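Long-range contacts in manganese-dependent inorganic pyrophosphatase (Methanocaldococcus jannaschii, PDB 2EB0), which hydrolyses inorganic diphosphate to two phosphates with the help of two manganese ions per subunit: residues I215-V220 with L252-M257; D66-S71 with I83-H88; P10-I15 with N36-F41; M1-G6 with Y28-G33; I183-S188 with E219-S224. One frame throughout, in Å; residues are numbered along the deposited sequence.

Contact 1 (I215-V220 with L252-M257); sequences IGQVEV and LITDIM
The carboxamide of Gln217 is the flat group here: Leu252 CD1 lies over one of its faces, 4.2 Å from Gln217 CD, while at the edge NE2 points in the amide plane at Thr254. That bond, Gln217 NE2 to Thr254 OG1, is 2.7 Å long and nearly straight at 165°. With CG anti to the backbone N (chi1 173°) and the chain extended, Gln217 reaches along the sheet surface to the next strand; NE2 also donates to Met291 O, and Thr254 OG1 meets Ser261 OG. A leucine here would probably leave Thr254 OG1 and Met291 O without their shared donor. Glu219 runs beside Thr254, its CG 3.9 Å from Thr254 CB. Beneath these side chains the strands pair in parallel: Val218 N and O bond to Leu252 O and Thr254 N, and Val220 N to Thr254 O. Past the end of the second strand the ladder gains one more rung, Ile256 N to Val220 O at 2.9 Å. The two strands are joined by a beta-alpha-beta crossover and stand between strands 204-208 and 260-267; helix 293-306 covers Ile215, Gln217 and Leu252, helix 176-188 meets Glu219 and Ile256, and helix 224-227 packs on Val220 and Ile253 across the sheet.

Contact 2 (D66-S71 with I83-H88); sequences DHSEKS and IAIIDH. With MN (manganese (II) ion), chain E; MN (manganese (II) ion), chain F.
Asp66 and His88 stand side by side at the dinuclear manganese site of the DHH fold, pointing the same way, with carboxylate and imidazole planes only 6° apart. Asp87, His88 and the following His89 form the Asp-His-His sequence that names the family. The near-coplanar pair grips one manganese from two directions: Asp66 OD2 is 2.3 Å from it, and His88 NE2 binds the same ion at 2.3 Å. Asp66 OD1 binds the second manganese, making this carboxylate a bridge between the metals. Asp13 and Asp147 complete the first ion's protein ligands, His7 and Asp11 those of the second, while Thr109 OG1 hydrogen-bonds to Asp66 OD2 and Ser14 OG to Asp66 OD1. His88 holds CG between its backbone N and carbonyl carbon (chi1 68°), which stands the ring up beside Asp66. On the other side of the ring, ND1 bonds to Val106, which helps fix its rotation. Asp87 instead turns its carboxylate against the peptide linking Asp66 and His67, with OD2 3.0 Å from Asp66 C. The same OD2 accepts from His88 N at 2.6 Å, from well above the carboxylate plane, and from His89 ND1. An alanine in place of Asp87 would probably leave His88 N and His89 ND1 without this acceptor and the His89 ring freer to turn. On the backbone, Asp66 N donates to Ile86 O at 3.0 Å.

Contact 3 (P10-I15 with N36-F41); sequences PDTDSI and NPETEF. With MN (manganese (II) ion), chain F; MN (manganese (II) ion), chain E.
Two helix starts come together beside the manganese site, where Thr12, in the first turn of helix 12-25, meets Glu38 and Thr39 in the first turn of helix 37-45. Thr12 OG1 donates to Glu38 OE2, the side chains crossing at about a right angle; the modelled 2.4 Å is very short, and its exact value is doubtful. Glu38 OE2 also bonds to Ser146 OG, and its OE1 forms a salt bridge with Lys187. A water accepts from Thr12 N at 3.0 Å and from Asn36 ND2 at 2.8 Å, spanning the gap between the helix ends, and donates weakly to Glu38 OE2. Each helix carries an N-cap. Asp11 divides its carboxylate: OD1 caps Ser14 N at 2.9 Å, met nearly end-on, while OD2 binds one manganese at 2.3 Å. Asp13 OD1 reaches the other ion, which places this helix start in the metal site of the DHH domain. Asn36, with CG swung between its backbone N and carbonyl carbon (chi1 66°), caps Thr39: OD1 accepts from Thr39 N at 2.7 Å and, from above the carbonyl plane, from Thr39 OG1. The methyl of Thr39 serves the apolar side: CG2 lies 3.8 Å from Ile15 CB and against both gamma branches of the isoleucine.

Contact 4 (M1-G6 with Y28-G33); sequences MRYVVG and YPARLG
Val5 lies at the apolar centre, touching Leu32 and Ala30 with its two methyls. Its CG1 is anti to the backbone N (chi1 -155°), which carries that methyl to 3.5 Å from Leu32 CG, while CG2 lies 4.1 Å from Ala30 CB. The buried Tyr3 ring adjoins them, its CD1 also touching Ala30 CB. Farther out the exposed Tyr28 ring meets Tyr3 obliquely, the planes inclined at 50°: Tyr28 lays CD2 over one face of the Tyr3 ring, and its CB sits 3.4 Å from Tyr3 CD1. Then comes the backbone ladder. Arg2 O accepts from Tyr28 N at 3.0 Å, and Tyr28 O from Val4 N at 2.9 Å; the next bond, Ala30 N to Val4 O, is weak. Beyond it the strands, inclined at 43°, diverge until a water takes over, donating to Ala30 O at 2.9 Å and accepting weakly from Gly6 N. This is a beta-alpha-beta unit: helix 12-25 packs on Val4 and Pro29, strand 61-65 flanks the first strand, and strand 52-53 lies beside the second.

Contact 5 (I183-S188 with E219-S224); sequences ILKAKS and EVIDVS
Lys187 and Glu219 run alongside each other, pointing the same way, yet it is the lysine's methylenes that meet the carboxylate: both CD and CE lie 3.1 Å from Glu219 OE1. The bend at the end of the lysine chain (chi4 64°) takes NZ off to Glu38 OE1 and Ser146 O, leaving it 4.6 Å from Glu219 OE1, beyond a salt bridge. Ser188 holds OG anti to its carbonyl carbon (chi1 -53°), folded back over its own helix to donate to Leu184 O at 2.8 Å. The same OG accepts a weak bond from Ile221 N at 3.2 Å. Ile221 sends its CD1 along the helix side, 4.1 Å from Leu184 CB and 4.0 Å from Lys185 CG. One water accepts from Glu219 N and lies by Lys187 O. The last turn of helix 176-188 thus packs against the end of strand 211-220 and the loop that follows it, within the DHHA2 part of the protein, on the side turned to the DHH domain.

From the N terminus, contact 4 and contact 3 cross: 1-6 and 10-15 open in turn, then 28-33 and 36-41 close them, tying strand 2-5, helix 12-25, strand 28-31 and helix 37-45 into one block. Contact 2 follows in series, closing a short loop between neighbouring strands of the same parallel sheet; it meets contact 3 at both manganese ions. Much later, in the DHHA2 range, contact 1 begins on the stretch where contact 5 ends, so Glu219 and Val220 serve both. The Glu38-Lys187 salt bridge joins contact 3 to contact 5 and thereby the two domains; contacts 1 and 4 stay about 15 Å apart at their nearest atoms.

Contact 1 (I215-V220 with L252-M257)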
# COMPACT_ATOMS: atom_id res chain seq x y z
N ILE B 215 0.52 -20.98 5.40
CA ILE B 215 0.60 -20.85 6.85
C ILE B 215 -0.81 -20.97 7.41
O ILE B 215 -1.63 -20.07 7.26
CB ILE B 215 1.21 -19.50 7.27
CG1 ILE B 215 2.54 -19.29 6.55
CG2 ILE B 215 1.45 -19.49 8.78
CD1 ILE B 215 3.18 -17.93 6.82
N GLY B 216 -1.08 -22.10 8.05
CA GLY B 216 -2.39 -22.34 8.63
C GLY B 216 -2.31 -22.09 10.12
O GLY B 216 -1.21 -21.97 10.67
N GLN B 217 -3.45 -22.05 10.79
CA GLN B 217 -3.46 -21.79 12.21
C GLN B 217 -4.76 -22.15 12.90
O GLN B 217 -5.83 -22.10 12.31
CB GLN B 217 -3.17 -20.30 12.45
CG GLN B 217 -3.31 -19.85 13.90
CD GLN B 217 -2.87 -18.42 14.11
OE1 GLN B 217 -3.18 -17.54 13.31
NE2 GLN B 217 -2.15 -18.17 15.20
N VAL B 218 -4.65 -22.54 14.16
CA VAL B 218 -5.82 -22.86 14.95
C VAL B 218 -5.53 -22.26 16.32
O VAL B 218 -4.41 -22.32 16.80
CB VAL B 218 -6.06 -24.38 15.05
CG1 VAL B 218 -4.89 -25.07 15.71
CG2 VAL B 218 -7.36 -24.65 15.81
N GLU B 219 -6.54 -21.64 16.93
CA GLU B 219 -6.38 -21.00 18.24
C GLU B 219 -7.32 -21.66 19.25
O GLU B 219 -8.53 -21.63 19.08
CB GLU B 219 -6.69 -19.50 18.11
CG GLU B 219 -5.86 -18.79 17.05
CD GLU B 219 -6.40 -17.41 16.66
OE1 GLU B 219 -7.57 -17.31 16.23
OE2 GLU B 219 -5.64 -16.43 16.78
N VAL B 220 -6.75 -22.24 20.30
CA VAL B 220 -7.58 -22.92 21.30
C VAL B 220 -7.18 -22.59 22.73
O VAL B 220 -6.08 -22.12 22.99
CB VAL B 220 -7.52 -24.46 21.12
CG1 VAL B 220 -7.95 -24.84 19.71
CG2 VAL B 220 -6.11 -24.96 21.39
N LEU B 252 0.20 -23.34 12.67
CA LEU B 252 0.31 -22.85 14.04
C LEU B 252 -0.78 -23.35 14.98
O LEU B 252 -1.96 -23.02 14.81
CB LEU B 252 0.30 -21.32 14.04
CG LEU B 252 1.34 -20.66 13.14
CD1 LEU B 252 1.08 -19.16 13.07
CD2 LEU B 252 2.74 -20.97 13.64
N ILE B 253 -0.39 -24.16 15.96
CA ILE B 253 -1.33 -24.62 16.96
C ILE B 253 -1.14 -23.57 18.05
O ILE B 253 -0.21 -23.66 18.84
CB ILE B 253 -0.97 -26.00 17.51
CG1 ILE B 253 -1.04 -27.03 16.39
CG2 ILE B 253 -1.91 -26.37 18.65
CD1 ILE B 253 -0.62 -28.45 16.81
N THR B 254 -2.00 -22.56 18.05
CA THR B 254 -1.89 -21.45 19.00
C THR B 254 -2.59 -21.67 20.34
O THR B 254 -3.81 -21.86 20.43
CB THR B 254 -2.38 -20.15 18.32
OG1 THR B 254 -1.55 -19.88 17.18
CG2 THR B 254 -2.33 -18.97 19.28
N ASP B 255 -1.79 -21.64 21.40
CA ASP B 255 -2.29 -21.82 22.75
C ASP B 255 -2.68 -20.44 23.27
O ASP B 255 -1.82 -19.66 23.67
CB ASP B 255 -1.20 -22.43 23.61
CG ASP B 255 -1.66 -22.74 25.01
OD1 ASP B 255 -1.50 -23.91 25.43
OD2 ASP B 255 -2.19 -21.82 25.69
N ILE B 256 -3.97 -20.14 23.26
CA ILE B 256 -4.44 -18.84 23.70
C ILE B 256 -3.99 -18.45 25.10
O ILE B 256 -3.62 -17.31 25.33
CB ILE B 256 -5.98 -18.75 23.58
CG1 ILE B 256 -6.37 -18.80 22.10
CG2 ILE B 256 -6.48 -17.45 24.22
CD1 ILE B 256 -7.85 -18.97 21.86
N MET B 257 -3.99 -19.39 26.04
CA MET B 257 -3.58 -19.06 27.40
C MET B 257 -2.06 -18.87 27.54
O MET B 257 -1.62 -17.92 28.18
CB MET B 257 -4.09 -20.11 28.39
CG MET B 257 -5.62 -20.26 28.38
SD MET B 257 -6.53 -18.68 28.31
CE MET B 257 -6.43 -18.17 30.03

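Contact 2 (D66-S71 with I83-H88)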
# COMPACT_ATOMS: atom_id res chain seq x y z
N ASP B 66 -9.26 -6.59 4.41
CA ASP B 66 -8.58 -7.61 5.18
C ASP B 66 -7.57 -8.48 4.46
O ASP B 66 -7.23 -9.56 4.96
CB ASP B 66 -9.61 -8.51 5.84
CG ASP B 66 -9.10 -9.13 7.11
OD1 ASP B 66 -9.61 -10.20 7.48
OD2 ASP B 66 -8.20 -8.52 7.74
N HIS B 67 -7.11 -8.06 3.29
CA HIS B 67 -6.11 -8.84 2.57
C HIS B 67 -5.56 -8.07 1.38
O HIS B 67 -6.22 -7.21 0.80
CB HIS B 67 -6.66 -10.21 2.15
CG HIS B 67 -7.60 -10.18 0.98
ND1 HIS B 67 -8.85 -9.62 1.03
CD2 HIS B 67 -7.47 -10.69 -0.27
CE1 HIS B 67 -9.46 -9.78 -0.13
NE2 HIS B 67 -8.64 -10.43 -0.94
N SER B 68 -4.32 -8.40 1.04
CA SER B 68 -3.62 -7.76 -0.06
C SER B 68 -2.72 -8.82 -0.69
O SER B 68 -1.57 -8.55 -1.02
CB SER B 68 -2.78 -6.60 0.47
OG SER B 68 -2.07 -5.96 -0.58
N GLU B 69 -3.25 -10.02 -0.82
CA GLU B 69 -2.49 -11.12 -1.40
C GLU B 69 -3.31 -11.82 -2.48
O GLU B 69 -4.43 -12.26 -2.23
CB GLU B 69 -2.11 -12.13 -0.30
CG GLU B 69 -1.17 -13.23 -0.77
CD GLU B 69 0.29 -12.80 -0.83
OE1 GLU B 69 1.09 -13.49 -1.51
OE2 GLU B 69 0.64 -11.77 -0.19
N LYS B 70 -2.73 -11.92 -3.67
CA LYS B 70 -3.39 -12.57 -4.79
C LYS B 70 -3.89 -13.98 -4.43
O LYS B 70 -5.06 -14.30 -4.65
CB LYS B 70 -2.43 -12.65 -5.98
CG LYS B 70 -2.94 -13.45 -7.17
CD LYS B 70 -4.17 -12.81 -7.80
CE LYS B 70 -4.67 -13.62 -8.98
NZ LYS B 70 -5.81 -12.96 -9.66
N SER B 71 -3.02 -14.80 -3.86
CA SER B 71 -3.41 -16.16 -3.52
C SER B 71 -4.47 -16.29 -2.41
O SER B 71 -4.85 -17.40 -2.06
CB SER B 71 -2.17 -16.99 -3.16
OG SER B 71 -1.24 -16.24 -2.40
N ILE B 83 -11.14 -1.35 -7.15
CA ILE B 83 -11.42 0.03 -6.74
C ILE B 83 -10.60 0.47 -5.52
O ILE B 83 -10.04 1.57 -5.50
CB ILE B 83 -12.92 0.21 -6.37
CG1 ILE B 83 -13.81 -0.12 -7.58
CG2 ILE B 83 -13.18 1.63 -5.87
CD1 ILE B 83 -13.73 0.89 -8.71
N ALA B 84 -10.53 -0.38 -4.49
CA ALA B 84 -9.80 -0.01 -3.28
C ALA B 84 -9.35 -1.19 -2.45
O ALA B 84 -9.77 -2.33 -2.68
CB ALA B 84 -10.66 0.93 -2.41
N ILE B 85 -8.49 -0.91 -1.48
CA ILE B 85 -8.01 -1.92 -0.55
C ILE B 85 -7.94 -1.27 0.83
O ILE B 85 -7.28 -0.24 1.00
CB ILE B 85 -6.61 -2.45 -0.93
CG1 ILE B 85 -6.68 -3.21 -2.26
CG2 ILE B 85 -6.10 -3.37 0.16
CD1 ILE B 85 -5.36 -3.81 -2.71
N ILE B 86 -8.66 -1.86 1.78
CA ILE B 86 -8.70 -1.39 3.16
C ILE B 86 -8.24 -2.61 3.96
O ILE B 86 -8.95 -3.61 4.06
CB ILE B 86 -10.13 -1.00 3.56
CG1 ILE B 86 -10.66 0.05 2.58
CG2 ILE B 86 -10.14 -0.46 4.99
CD1 ILE B 86 -9.86 1.34 2.57
N ASP B 87 -7.04 -2.50 4.53
CA ASP B 87 -6.45 -3.65 5.20
C ASP B 87 -5.57 -3.32 6.41
O ASP B 87 -5.48 -2.17 6.85
CB ASP B 87 -5.62 -4.38 4.14
CG ASP B 87 -5.23 -5.77 4.54
OD1 ASP B 87 -4.36 -6.32 3.84
OD2 ASP B 87 -5.79 -6.32 5.52
N HIS B 88 -4.94 -4.35 6.96
CA HIS B 88 -4.01 -4.18 8.06
C HIS B 88 -2.92 -5.24 7.97
O HIS B 88 -2.27 -5.59 8.96
CB HIS B 88 -4.73 -4.22 9.42
CG HIS B 88 -5.29 -5.56 9.79
ND1 HIS B 88 -5.00 -6.18 10.99
CD2 HIS B 88 -6.17 -6.37 9.16
CE1 HIS B 88 -5.68 -7.31 11.08
NE2 HIS B 88 -6.40 -7.44 9.98
MN MN E . -8.04 -9.12 9.94
MN MN F . -8.62 -11.97 8.21

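Contact 3 (P10-I15 with N36-F41)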
# COMPACT_ATOMS: atom_id res chain seq x y z
N PRO B 10 -12.56 -17.03 5.03
CA PRO B 10 -12.93 -15.84 5.81
C PRO B 10 -13.04 -16.01 7.32
O PRO B 10 -13.57 -16.99 7.82
CB PRO B 10 -14.26 -15.43 5.19
CG PRO B 10 -14.86 -16.76 4.81
CD PRO B 10 -13.68 -17.44 4.16
N ASP B 11 -12.51 -15.03 8.04
CA ASP B 11 -12.62 -15.03 9.49
C ASP B 11 -13.62 -13.91 9.78
O ASP B 11 -14.10 -13.26 8.85
CB ASP B 11 -11.29 -14.75 10.18
CG ASP B 11 -10.59 -13.55 9.58
OD1 ASP B 11 -11.26 -12.68 9.00
OD2 ASP B 11 -9.35 -13.49 9.71
N THR B 12 -13.91 -13.69 11.05
CA THR B 12 -14.86 -12.67 11.44
C THR B 12 -14.49 -11.27 10.97
O THR B 12 -15.38 -10.51 10.58
CB THR B 12 -15.04 -12.65 12.96
OG1 THR B 12 -15.63 -13.89 13.37
CG2 THR B 12 -15.94 -11.49 13.39
N ASP B 13 -13.21 -10.93 11.00
CA ASP B 13 -12.78 -9.60 10.56
C ASP B 13 -13.17 -9.41 9.10
O ASP B 13 -13.77 -8.41 8.74
CB ASP B 13 -11.26 -9.41 10.71
CG ASP B 13 -10.82 -7.96 10.53
OD1 ASP B 13 -9.65 -7.72 10.21
OD2 ASP B 13 -11.65 -7.04 10.71
N SER B 14 -12.82 -10.39 8.27
CA SER B 14 -13.14 -10.36 6.85
C SER B 14 -14.63 -10.21 6.55
O SER B 14 -15.02 -9.49 5.63
CB SER B 14 -12.64 -11.64 6.17
OG SER B 14 -11.36 -11.45 5.57
N ILE B 15 -15.47 -10.90 7.33
CA ILE B 15 -16.91 -10.86 7.14
C ILE B 15 -17.51 -9.55 7.62
O ILE B 15 -18.19 -8.87 6.86
CB ILE B 15 -17.58 -12.05 7.87
CG1 ILE B 15 -17.12 -13.37 7.24
CG2 ILE B 15 -19.10 -11.93 7.83
CD1 ILE B 15 -17.54 -13.54 5.78
N ASN B 36 -16.89 -19.51 9.45
CA ASN B 36 -16.50 -20.41 10.53
C ASN B 36 -17.49 -20.31 11.70
O ASN B 36 -18.34 -19.42 11.72
CB ASN B 36 -15.08 -20.10 11.01
CG ASN B 36 -14.95 -18.74 11.66
OD1 ASN B 36 -15.87 -18.27 12.33
ND2 ASN B 36 -13.80 -18.10 11.48
N PRO B 37 -17.40 -21.23 12.68
CA PRO B 37 -18.31 -21.22 13.83
C PRO B 37 -18.34 -19.88 14.59
O PRO B 37 -19.41 -19.41 14.99
CB PRO B 37 -17.76 -22.35 14.71
CG PRO B 37 -17.20 -23.30 13.70
CD PRO B 37 -16.48 -22.38 12.74
N GLU B 38 -17.18 -19.26 14.77
CA GLU B 38 -17.10 -17.99 15.48
C GLU B 38 -17.91 -16.90 14.81
O GLU B 38 -18.64 -16.15 15.46
CB GLU B 38 -15.64 -17.55 15.57
CG GLU B 38 -15.46 -16.15 16.15
CD GLU B 38 -14.10 -15.56 15.81
OE1 GLU B 38 -13.08 -16.07 16.29
OE2 GLU B 38 -14.07 -14.58 15.04
N THR B 39 -17.78 -16.79 13.50
CA THR B 39 -18.49 -15.78 12.75
C THR B 39 -19.99 -16.06 12.76
O THR B 39 -20.81 -15.14 12.93
CB THR B 39 -17.95 -15.72 11.30
OG1 THR B 39 -16.52 -15.68 11.35
CG2 THR B 39 -18.46 -14.49 10.59
N GLU B 40 -20.36 -17.32 12.59
CA GLU B 40 -21.77 -17.69 12.61
C GLU B 40 -22.37 -17.19 13.93
O GLU B 40 -23.43 -16.58 13.96
CB GLU B 40 -21.93 -19.20 12.49
CG GLU B 40 -23.36 -19.68 12.60
CD GLU B 40 -23.48 -21.18 12.41
OE1 GLU B 40 -24.58 -21.72 12.65
OE2 GLU B 40 -22.47 -21.81 12.01
N PHE B 41 -21.64 -17.45 15.01
CA PHE B 41 -22.05 -17.04 16.34
C PHE B 41 -22.25 -15.52 16.40
O PHE B 41 -23.29 -15.03 16.84
CB PHE B 41 -20.97 -17.48 17.34
CG PHE B 41 -21.05 -16.80 18.68
CD1 PHE B 41 -22.19 -16.93 19.48
CD2 PHE B 41 -19.97 -16.07 19.16
CE1 PHE B 41 -22.25 -16.33 20.73
CE2 PHE B 41 -20.02 -15.47 20.41
CZ PHE B 41 -21.16 -15.60 21.20
MN MN F . -8.62 -11.97 8.21
MN MN E . -8.04 -9.12 9.94
O HOH W 1 -12.73 -15.86 12.71

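Contact 4 (M1-G6 with Y28-G33)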
# COMPACT_ATOMS: atom_id res chain seq x y z
N MET B 1 -21.55 -5.50 -10.49
CA MET B 1 -21.63 -4.25 -9.69
C MET B 1 -20.43 -4.11 -8.74
O MET B 1 -19.40 -4.77 -8.92
CB MET B 1 -22.93 -4.21 -8.88
CG MET B 1 -24.21 -4.22 -9.72
SD MET B 1 -24.56 -5.82 -10.51
CE MET B 1 -23.93 -5.54 -12.18
N ARG B 2 -20.57 -3.26 -7.73
CA ARG B 2 -19.52 -3.02 -6.75
C ARG B 2 -19.66 -3.91 -5.50
O ARG B 2 -20.69 -3.90 -4.84
CB ARG B 2 -19.53 -1.54 -6.34
CG ARG B 2 -18.32 -1.09 -5.55
CD ARG B 2 -18.48 0.33 -5.05
NE ARG B 2 -18.63 1.29 -6.14
CZ ARG B 2 -17.69 1.55 -7.04
NH1 ARG B 2 -16.53 0.92 -7.00
NH2 ARG B 2 -17.90 2.46 -7.99
N TYR B 3 -18.60 -4.65 -5.19
CA TYR B 3 -18.58 -5.57 -4.06
C TYR B 3 -17.40 -5.34 -3.12
O TYR B 3 -16.29 -5.03 -3.56
CB TYR B 3 -18.47 -7.01 -4.57
CG TYR B 3 -19.64 -7.50 -5.39
CD1 TYR B 3 -20.74 -8.09 -4.78
CD2 TYR B 3 -19.64 -7.37 -6.78
CE1 TYR B 3 -21.82 -8.55 -5.52
CE2 TYR B 3 -20.72 -7.82 -7.54
CZ TYR B 3 -21.80 -8.41 -6.90
OH TYR B 3 -22.88 -8.85 -7.63
N VAL B 4 -17.65 -5.49 -1.82
CA VAL B 4 -16.61 -5.38 -0.80
C VAL B 4 -16.39 -6.84 -0.38
O VAL B 4 -17.32 -7.50 0.09
CB VAL B 4 -17.09 -4.56 0.42
CG1 VAL B 4 -15.98 -4.53 1.49
CG2 VAL B 4 -17.44 -3.14 -0.00
N VAL B 5 -15.18 -7.36 -0.56
CA VAL B 5 -14.92 -8.75 -0.23
C VAL B 5 -13.68 -9.00 0.61
O VAL B 5 -12.67 -8.31 0.47
CB VAL B 5 -14.77 -9.63 -1.50
CG1 VAL B 5 -15.11 -11.07 -1.17
CG2 VAL B 5 -15.65 -9.10 -2.61
N GLY B 6 -13.78 -9.99 1.49
CA GLY B 6 -12.67 -10.37 2.33
C GLY B 6 -11.90 -11.48 1.63
O GLY B 6 -12.14 -11.75 0.46
N TYR B 28 -22.52 -3.98 -2.51
CA TYR B 28 -22.80 -5.32 -2.02
C TYR B 28 -21.70 -6.01 -1.21
O TYR B 28 -20.53 -6.01 -1.60
CB TYR B 28 -23.15 -6.25 -3.19
CG TYR B 28 -24.20 -5.71 -4.13
CD1 TYR B 28 -25.40 -5.21 -3.65
CD2 TYR B 28 -23.99 -5.72 -5.51
CE1 TYR B 28 -26.38 -4.72 -4.51
CE2 TYR B 28 -24.96 -5.24 -6.38
CZ TYR B 28 -26.15 -4.74 -5.88
OH TYR B 28 -27.11 -4.26 -6.74
N PRO B 29 -22.07 -6.60 -0.06
CA PRO B 29 -21.12 -7.30 0.80
C PRO B 29 -20.98 -8.71 0.22
O PRO B 29 -21.92 -9.24 -0.38
CB PRO B 29 -21.83 -7.32 2.14
CG PRO B 29 -23.26 -7.46 1.74
CD PRO B 29 -23.37 -6.45 0.62
N ALA B 30 -19.82 -9.32 0.40
CA ALA B 30 -19.63 -10.66 -0.13
C ALA B 30 -18.50 -11.37 0.61
O ALA B 30 -17.76 -10.75 1.38
CB ALA B 30 -19.34 -10.60 -1.62
N ARG B 31 -18.39 -12.67 0.34
CA ARG B 31 -17.38 -13.52 0.96
C ARG B 31 -16.78 -14.46 -0.09
O ARG B 31 -17.43 -14.78 -1.09
CB ARG B 31 -18.03 -14.33 2.09
CG ARG B 31 -19.24 -15.14 1.64
CD ARG B 31 -20.09 -15.61 2.82
NE ARG B 31 -21.24 -16.41 2.38
CZ ARG B 31 -21.20 -17.72 2.13
NH1 ARG B 31 -20.06 -18.39 2.27
NH2 ARG B 31 -22.29 -18.35 1.73
N LEU B 32 -15.55 -14.89 0.14
CA LEU B 32 -14.86 -15.78 -0.79
C LEU B 32 -14.80 -17.21 -0.29
O LEU B 32 -14.17 -18.06 -0.92
CB LEU B 32 -13.42 -15.29 -1.04
CG LEU B 32 -13.22 -13.98 -1.81
CD1 LEU B 32 -11.73 -13.77 -2.11
CD2 LEU B 32 -14.00 -14.02 -3.11
N GLY B 33 -15.46 -17.49 0.83
CA GLY B 33 -15.45 -18.83 1.39
C GLY B 33 -16.53 -19.05 2.43
O GLY B 33 -17.34 -18.16 2.69
O HOH W 2 -15.66 -11.19 3.31

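Contact 5 (I183-S188 with E219-S224)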
# COMPACT_ATOMS: atom_id res chain seq x y z
N ILE B 183 -16.15 -15.56 22.40
CA ILE B 183 -15.47 -15.60 21.13
C ILE B 183 -14.27 -16.54 21.22
O ILE B 183 -14.03 -17.34 20.30
CB ILE B 183 -15.03 -14.17 20.70
CG1 ILE B 183 -16.28 -13.36 20.32
CG2 ILE B 183 -14.04 -14.24 19.55
CD1 ILE B 183 -16.02 -11.94 19.90
N LEU B 184 -13.54 -16.49 22.33
CA LEU B 184 -12.38 -17.38 22.49
C LEU B 184 -12.82 -18.83 22.55
O LEU B 184 -12.12 -19.72 22.07
CB LEU B 184 -11.59 -17.03 23.76
CG LEU B 184 -10.92 -15.66 23.83
CD1 LEU B 184 -10.00 -15.62 25.06
CD2 LEU B 184 -10.10 -15.41 22.58
N LYS B 185 -13.99 -19.09 23.13
CA LYS B 185 -14.49 -20.46 23.20
C LYS B 185 -14.96 -20.89 21.81
O LYS B 185 -14.99 -22.08 21.49
CB LYS B 185 -15.63 -20.56 24.22
CG LYS B 185 -15.14 -20.42 25.66
CD LYS B 185 -16.23 -20.79 26.66
CE LYS B 185 -15.71 -20.75 28.09
NZ LYS B 185 -16.68 -21.33 29.06
N ALA B 186 -15.31 -19.90 20.99
CA ALA B 186 -15.77 -20.17 19.62
C ALA B 186 -14.59 -20.60 18.74
O ALA B 186 -14.73 -21.50 17.91
CB ALA B 186 -16.44 -18.93 19.04
N LYS B 187 -13.44 -19.97 18.92
CA LYS B 187 -12.27 -20.34 18.14
C LYS B 187 -11.87 -21.76 18.53
O LYS B 187 -11.52 -22.58 17.69
CB LYS B 187 -11.10 -19.40 18.42
CG LYS B 187 -11.29 -17.98 17.92
CD LYS B 187 -10.04 -17.14 18.14
CE LYS B 187 -10.06 -15.85 17.32
NZ LYS B 187 -11.16 -14.94 17.72
N SER B 188 -11.97 -22.04 19.82
CA SER B 188 -11.60 -23.34 20.36
C SER B 188 -12.38 -24.53 19.79
O SER B 188 -11.82 -25.62 19.64
CB SER B 188 -11.73 -23.32 21.88
OG SER B 188 -11.01 -22.24 22.44
N GLU B 219 -6.54 -21.64 16.93
CA GLU B 219 -6.38 -21.00 18.24
C GLU B 219 -7.32 -21.66 19.25
O GLU B 219 -8.53 -21.63 19.08
CB GLU B 219 -6.69 -19.50 18.11
CG GLU B 219 -5.86 -18.79 17.05
CD GLU B 219 -6.40 -17.41 16.66
OE1 GLU B 219 -7.57 -17.31 16.23
OE2 GLU B 219 -5.64 -16.43 16.78
N VAL B 220 -6.75 -22.24 20.30
CA VAL B 220 -7.58 -22.92 21.30
C VAL B 220 -7.18 -22.59 22.73
O VAL B 220 -6.08 -22.12 22.99
CB VAL B 220 -7.52 -24.46 21.12
CG1 VAL B 220 -7.95 -24.84 19.71
CG2 VAL B 220 -6.11 -24.96 21.39
N ILE B 221 -8.10 -22.85 23.64
CA ILE B 221 -7.86 -22.59 25.05
C ILE B 221 -7.17 -23.81 25.68
O ILE B 221 -6.34 -23.67 26.58
CB ILE B 221 -9.17 -22.27 25.78
CG1 ILE B 221 -9.81 -21.03 25.14
CG2 ILE B 221 -8.90 -22.02 27.25
CD1 ILE B 221 -11.19 -20.69 25.66
N ASP B 222 -7.52 -24.99 25.20
CA ASP B 222 -6.94 -26.25 25.67
C ASP B 222 -6.45 -26.97 24.41
O ASP B 222 -7.26 -27.47 23.62
CB ASP B 222 -7.98 -27.09 26.40
CG ASP B 222 -7.42 -28.41 26.90
OD1 ASP B 222 -8.11 -29.10 27.69
OD2 ASP B 222 -6.29 -28.78 26.50
N VAL B 223 -5.13 -27.02 24.23
CA VAL B 223 -4.56 -27.65 23.03
C VAL B 223 -4.58 -29.17 23.01
O VAL B 223 -4.40 -29.77 21.95
CB VAL B 223 -3.09 -27.20 22.81
CG1 VAL B 223 -3.01 -25.69 22.72
CG2 VAL B 223 -2.19 -27.70 23.93
N SER B 224 -4.81 -29.79 24.16
CA SER B 224 -4.81 -31.25 24.25
C SER B 224 -5.57 -31.97 23.14
O SER B 224 -5.07 -32.95 22.59
CB SER B 224 -5.31 -31.71 25.62
OG SER B 224 -6.66 -31.33 25.82
O HOH W 3 -9.26 -21.32 16.13